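Local coordinates for protein carboxylic ester hydrolase (Aspergillus niger, PDB 7K4O) that hydrolyses ester bonds in tannins as a fungal serine esterase of the tannase family, probably releasing gallic acid, at residues A[266-271]-A[535-540]; A[426-431]-A[541-546]. All blocks are in the same frame, centred on the assembly; numbering follows the deposited sequence.

Contact 1: residues A[266-271]-A[535-540]; sequences TDLCLL and NQRSID
Two short helices, 266-272 and the N-terminally capped 536-541, meet nearly at right angles (84°) where Asp267, Leu268 and Leu271 face Arg537 and Ser538. The first helix follows the calcium-binding loop and is tied back by the Cys252-Cys269 disulfide; the second is the last helix of the chain, so the contact joins the calcium-bearing part of the fold to the C-terminal segment. The nearest CA atoms, 5.4 Å apart, are those of Asp267 and Ser538. Between the two segments the contact is van der Waals, and neighbouring residues take up the charged groups. Leu271 slides antiparallel past Arg537, laying CD1 over the centre of one guanidinium face, 4.0 Å above the plane, while its CB lies 3.8 Å from Arg537 NH2. A bend at chi3 (78°) in the otherwise extended arginine chain brings the guanidinium alongside Leu271, and Asp272, just beyond the segment, takes NH1 in a salt bridge. Leu268 crosses the arginine at about a right angle; its CD2 packs against both Arg537 NH1 and the hydroxyl of Ser538. Asp267 sets OD2 3.7 Å from Ser538 CB; its OD1 forms a salt bridge with Arg265 and OD2 one with Arg520, and Arg265 also bonds to Ser538 OG. OD1 of the aspartate turns its anti lone pair back to Leu268 N. At the start of the second helix Asn535 is the N-cap: Ser538 N and Ser538 OG reach Asn535 OD1 from opposite faces of the amide plane, at 3.0 Å and 2.9 Å respectively, the hydroxyl standing well above that plane.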
# COMPACT_ATOMS: atom_id res chain seq x y z
N THR A 266 19.13 -1.33 -2.90
CA THR A 266 18.98 0.10 -3.22
C THR A 266 19.66 0.95 -2.15
O THR A 266 19.95 2.13 -2.46
CB THR A 266 17.51 0.50 -3.41
OG1 THR A 266 16.88 0.29 -2.16
CG2 THR A 266 16.88 -0.22 -4.57
N ASP A 267 19.94 0.41 -0.98
CA ASP A 267 20.70 1.07 0.09
C ASP A 267 22.16 1.23 -0.41
O ASP A 267 22.71 2.36 -0.36
CB ASP A 267 20.61 0.33 1.41
CG ASP A 267 20.56 -1.19 1.35
OD1 ASP A 267 21.11 -1.79 0.36
OD2 ASP A 267 19.91 -1.78 2.25
N LEU A 268 22.80 0.14 -0.83
CA LEU A 268 24.20 0.25 -1.36
C LEU A 268 24.18 1.18 -2.57
O LEU A 268 25.14 1.95 -2.71
CB LEU A 268 24.76 -1.13 -1.72
CG LEU A 268 24.92 -2.06 -0.54
CD1 LEU A 268 25.34 -3.45 -1.01
CD2 LEU A 268 25.90 -1.51 0.49
N CYS A 269 23.13 1.14 -3.38
CA CYS A 269 23.02 2.01 -4.57
C CYS A 269 23.06 3.47 -4.12
O CYS A 269 23.86 4.30 -4.64
CB CYS A 269 21.77 1.66 -5.32
SG CYS A 269 21.69 2.34 -6.98
N LEU A 270 22.21 3.82 -3.16
CA LEU A 270 22.11 5.22 -2.69
C LEU A 270 23.43 5.65 -2.07
O LEU A 270 23.83 6.82 -2.26
CB LEU A 270 20.98 5.29 -1.66
CG LEU A 270 20.78 6.65 -1.00
CD1 LEU A 270 20.35 7.65 -2.07
CD2 LEU A 270 19.75 6.53 0.14
N LEU A 271 24.11 4.75 -1.37
CA LEU A 271 25.37 5.07 -0.67
C LEU A 271 26.53 5.20 -1.69
O LEU A 271 27.40 6.05 -1.45
CB LEU A 271 25.69 3.99 0.35
CG LEU A 271 24.84 3.96 1.61
CD1 LEU A 271 25.00 2.60 2.26
CD2 LEU A 271 25.23 5.06 2.61
N ASN A 535 24.17 -5.18 8.18
CA ASN A 535 25.14 -4.19 7.63
C ASN A 535 24.75 -2.80 8.11
O ASN A 535 23.77 -2.25 7.60
CB ASN A 535 25.19 -4.29 6.13
CG ASN A 535 26.27 -3.42 5.52
OD1 ASN A 535 25.99 -2.32 5.12
ND2 ASN A 535 27.51 -3.91 5.48
N GLN A 536 25.42 -2.32 9.14
CA GLN A 536 25.06 -1.06 9.81
C GLN A 536 25.02 0.10 8.81
O GLN A 536 24.11 0.95 8.91
CB GLN A 536 26.01 -0.75 10.96
CG GLN A 536 25.49 0.36 11.85
CD GLN A 536 24.23 -0.10 12.56
OE1 GLN A 536 24.24 -1.07 13.32
NE2 GLN A 536 23.14 0.61 12.31
N ARG A 537 25.98 0.19 7.92
CA ARG A 537 26.04 1.30 6.95
C ARG A 537 24.76 1.30 6.10
O ARG A 537 24.17 2.38 5.84
CB ARG A 537 27.31 1.13 6.10
CG ARG A 537 27.64 2.32 5.22
CD ARG A 537 29.05 2.12 4.61
NE ARG A 537 29.00 1.19 3.49
CZ ARG A 537 28.93 1.53 2.20
NH1 ARG A 537 28.83 0.58 1.29
NH2 ARG A 537 28.99 2.79 1.78
N SER A 538 24.32 0.14 5.64
CA SER A 538 23.07 0.02 4.84
C SER A 538 21.88 0.41 5.73
O SER A 538 21.03 1.14 5.24
CB SER A 538 22.93 -1.37 4.29
OG SER A 538 23.90 -1.62 3.28
N ILE A 539 21.81 -0.13 6.95
CA ILE A 539 20.65 0.13 7.84
C ILE A 539 20.55 1.64 8.02
O ILE A 539 19.45 2.19 7.92
CB ILE A 539 20.79 -0.62 9.16
CG1 ILE A 539 20.64 -2.12 8.90
CG2 ILE A 539 19.85 -0.10 10.22
CD1 ILE A 539 21.14 -2.96 10.03
N ASP A 540 21.69 2.30 8.25
CA ASP A 540 21.69 3.77 8.53
C ASP A 540 21.18 4.53 7.32
O ASP A 540 20.60 5.61 7.52
CB ASP A 540 23.08 4.27 8.93
CG ASP A 540 23.58 3.79 10.27
OD1 ASP A 540 22.82 3.17 11.05
OD2 ASP A 540 24.81 3.96 10.50

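Contact 2: residues A[426-431]-A[541-546]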
# COMPACT_ATOMS: atom_id res chain seq x y z
N ALA A 426 9.44 4.89 3.54
CA ALA A 426 8.23 5.23 4.35
C ALA A 426 7.85 4.03 5.22
O ALA A 426 7.38 4.27 6.35
CB ALA A 426 7.09 5.64 3.53
N SER A 427 8.06 2.82 4.71
CA SER A 427 7.69 1.59 5.48
C SER A 427 8.71 1.33 6.56
O SER A 427 8.32 1.00 7.70
CB SER A 427 7.49 0.41 4.56
OG SER A 427 6.31 0.53 3.78
N ILE A 428 10.02 1.42 6.27
CA ILE A 428 11.04 1.25 7.32
C ILE A 428 10.76 2.22 8.45
O ILE A 428 10.85 1.86 9.63
CB ILE A 428 12.46 1.43 6.73
CG1 ILE A 428 12.95 0.21 5.95
CG2 ILE A 428 13.40 1.71 7.87
CD1 ILE A 428 12.26 -0.07 4.70
N ARG A 429 10.46 3.48 8.11
CA ARG A 429 10.28 4.48 9.17
C ARG A 429 9.20 4.06 10.18
O ARG A 429 9.36 4.27 11.37
CB ARG A 429 9.97 5.86 8.59
CG ARG A 429 9.99 6.90 9.72
CD ARG A 429 9.76 8.30 9.16
NE ARG A 429 9.85 9.30 10.19
CZ ARG A 429 10.98 9.95 10.54
NH1 ARG A 429 12.12 9.73 9.90
NH2 ARG A 429 10.96 10.84 11.51
N TYR A 430 8.08 3.54 9.69
CA TYR A 430 6.99 3.18 10.62
C TYR A 430 7.41 2.02 11.52
O TYR A 430 7.12 2.05 12.73
CB TYR A 430 5.71 2.85 9.87
CG TYR A 430 4.58 2.55 10.81
CD1 TYR A 430 4.05 3.53 11.66
CD2 TYR A 430 4.06 1.26 10.92
CE1 TYR A 430 3.05 3.24 12.58
CE2 TYR A 430 3.04 0.96 11.80
CZ TYR A 430 2.53 1.94 12.63
OH TYR A 430 1.55 1.60 13.51
N TRP A 431 8.06 1.01 10.94
CA TRP A 431 8.52 -0.13 11.77
C TRP A 431 9.47 0.39 12.84
O TRP A 431 9.38 0.00 14.03
CB TRP A 431 9.15 -1.20 10.86
CG TRP A 431 9.62 -2.43 11.56
CD1 TRP A 431 8.96 -3.63 11.61
CD2 TRP A 431 10.89 -2.63 12.20
NE1 TRP A 431 9.74 -4.57 12.24
CE2 TRP A 431 10.91 -3.98 12.64
CE3 TRP A 431 12.02 -1.83 12.46
CZ2 TRP A 431 12.01 -4.52 13.29
CZ3 TRP A 431 13.10 -2.38 13.11
CH2 TRP A 431 13.08 -3.70 13.54
N SER A 541 21.38 4.04 6.10
CA SER A 541 20.95 4.74 4.86
C SER A 541 19.42 4.83 4.77
O SER A 541 18.94 5.65 4.01
CB SER A 541 21.49 4.15 3.62
OG SER A 541 20.87 2.91 3.28
N TRP A 542 18.71 3.97 5.52
CA TRP A 542 17.23 3.92 5.48
C TRP A 542 16.63 4.81 6.56
O TRP A 542 15.38 4.80 6.69
CB TRP A 542 16.72 2.49 5.69
CG TRP A 542 16.95 1.53 4.58
CD1 TRP A 542 17.97 0.63 4.47
CD2 TRP A 542 16.10 1.32 3.44
NE1 TRP A 542 17.84 -0.08 3.31
CE2 TRP A 542 16.69 0.29 2.67
CE3 TRP A 542 14.95 1.94 2.97
CZ2 TRP A 542 16.14 -0.13 1.46
CZ3 TRP A 542 14.39 1.52 1.79
CH2 TRP A 542 14.98 0.49 1.04
N HIS A 543 17.46 5.44 7.38
CA HIS A 543 16.98 6.20 8.55
C HIS A 543 17.19 7.68 8.27
O HIS A 543 18.31 8.06 7.89
CB HIS A 543 17.69 5.80 9.81
CG HIS A 543 17.40 4.41 10.26
ND1 HIS A 543 18.21 3.75 11.17
CD2 HIS A 543 16.37 3.57 9.98
CE1 HIS A 543 17.69 2.55 11.42
NE2 HIS A 543 16.57 2.41 10.69
N TYR A 544 16.17 8.48 8.51
CA TYR A 544 16.20 9.93 8.18
C TYR A 544 15.86 10.76 9.40
O TYR A 544 14.97 10.48 10.17
CB TYR A 544 15.31 10.24 6.99
CG TYR A 544 15.79 9.57 5.74
CD1 TYR A 544 16.76 10.16 4.96
CD2 TYR A 544 15.35 8.30 5.38
CE1 TYR A 544 17.25 9.55 3.82
CE2 TYR A 544 15.82 7.67 4.24
CZ TYR A 544 16.80 8.29 3.47
OH TYR A 544 17.28 7.69 2.35
N ASP A 545 16.63 11.85 9.55
CA ASP A 545 16.40 12.86 10.59
C ASP A 545 15.59 14.00 9.95
O ASP A 545 16.15 14.77 9.10
CB ASP A 545 17.72 13.36 11.16
CG ASP A 545 17.54 14.49 12.16
OD1 ASP A 545 16.41 14.72 12.64
OD2 ASP A 545 18.53 15.15 12.44
N LEU A 546 14.30 14.09 10.26
CA LEU A 546 13.44 15.13 9.63
C LEU A 546 13.55 16.40 10.48
O LEU A 546 12.60 16.79 11.19
CB LEU A 546 11.99 14.61 9.54
CG LEU A 546 11.87 13.27 8.80
CD1 LEU A 546 10.41 12.94 8.53
CD2 LEU A 546 12.59 13.29 7.47
O HOH W 1 13.42 7.34 8.83
O HOH W 2 13.30 12.33 12.33
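Arg429 supplies the direct polar link from helix 425-438 to the chain beyond helix 536-541, giving NH1 to the carbonyl oxygen of Tyr544. The bond is 3.0 Å from Arg429 NH1 to Tyr544 O, with an N-H...O angle of 152°; the acceptor lies in the guanidinium plane, whereas the donor is tilted 32° from the carbonyl plane. With CG anti to the backbone N (chi1 -172°) and the chain extended as far as NE, the arginine reaches segment 541-546 at nearly full length, and NE is held by Val553 O near the C-terminus. Two waters widen the grip. Water 1 accepts from Arg429 NH1 and Tyr544 N; water 2 accepts from Arg429 NH2 and Leu546 N and gives a weak bond to Tyr544 O. In the alpha/beta-hydrolase fold expected from the family's clan, helix 425-438 lies, with helix 444-452, in the connection between the neighbouring parallel strands 410-416 and 455-460, and the irregular segment 541-546 packs on it through Ile428 and Arg429. The van der Waals contacts fall into two groups. Leu546 comes from the opposite direction to the arginine and sets CD1 over the centre of the guanidinium face, 3.6 Å from Arg429 CZ. Ile428 crosses Trp542 at about a right angle, its CD1 making an off-centre CH-pi contact 4.2 Å from the centroid of the Trp542 six-membered ring, while CG2 meets the edge of the His543 ring at CD2.

How the contacts relate
Contacts 1 and 2 are consecutive along the C-terminal segment: residues 535-540 meet helix 266-272, and the chain carries straight on through residues 541-546 to meet helix 425-438. Their centres are 12 Å apart. Asp267 OD2 of contact 1 lies 2.9 Å from Trp542 NE1 of contact 2, a probable hydrogen bond, so the indole that touches Ile428 in contact 2 also joins Asp267 of contact 1. Packing adds to this: Asp267 CB is 3.2 Å from Ser541 OG, and Leu270 CD2 is 3.5 Å from Tyr544 OH. The bound calcium is about 10 Å from the side chain of Leu268 and about 14 Å from that of Trp542. Neither contact contributes a residue to the gallate pocket, which includes Ser186 and His465.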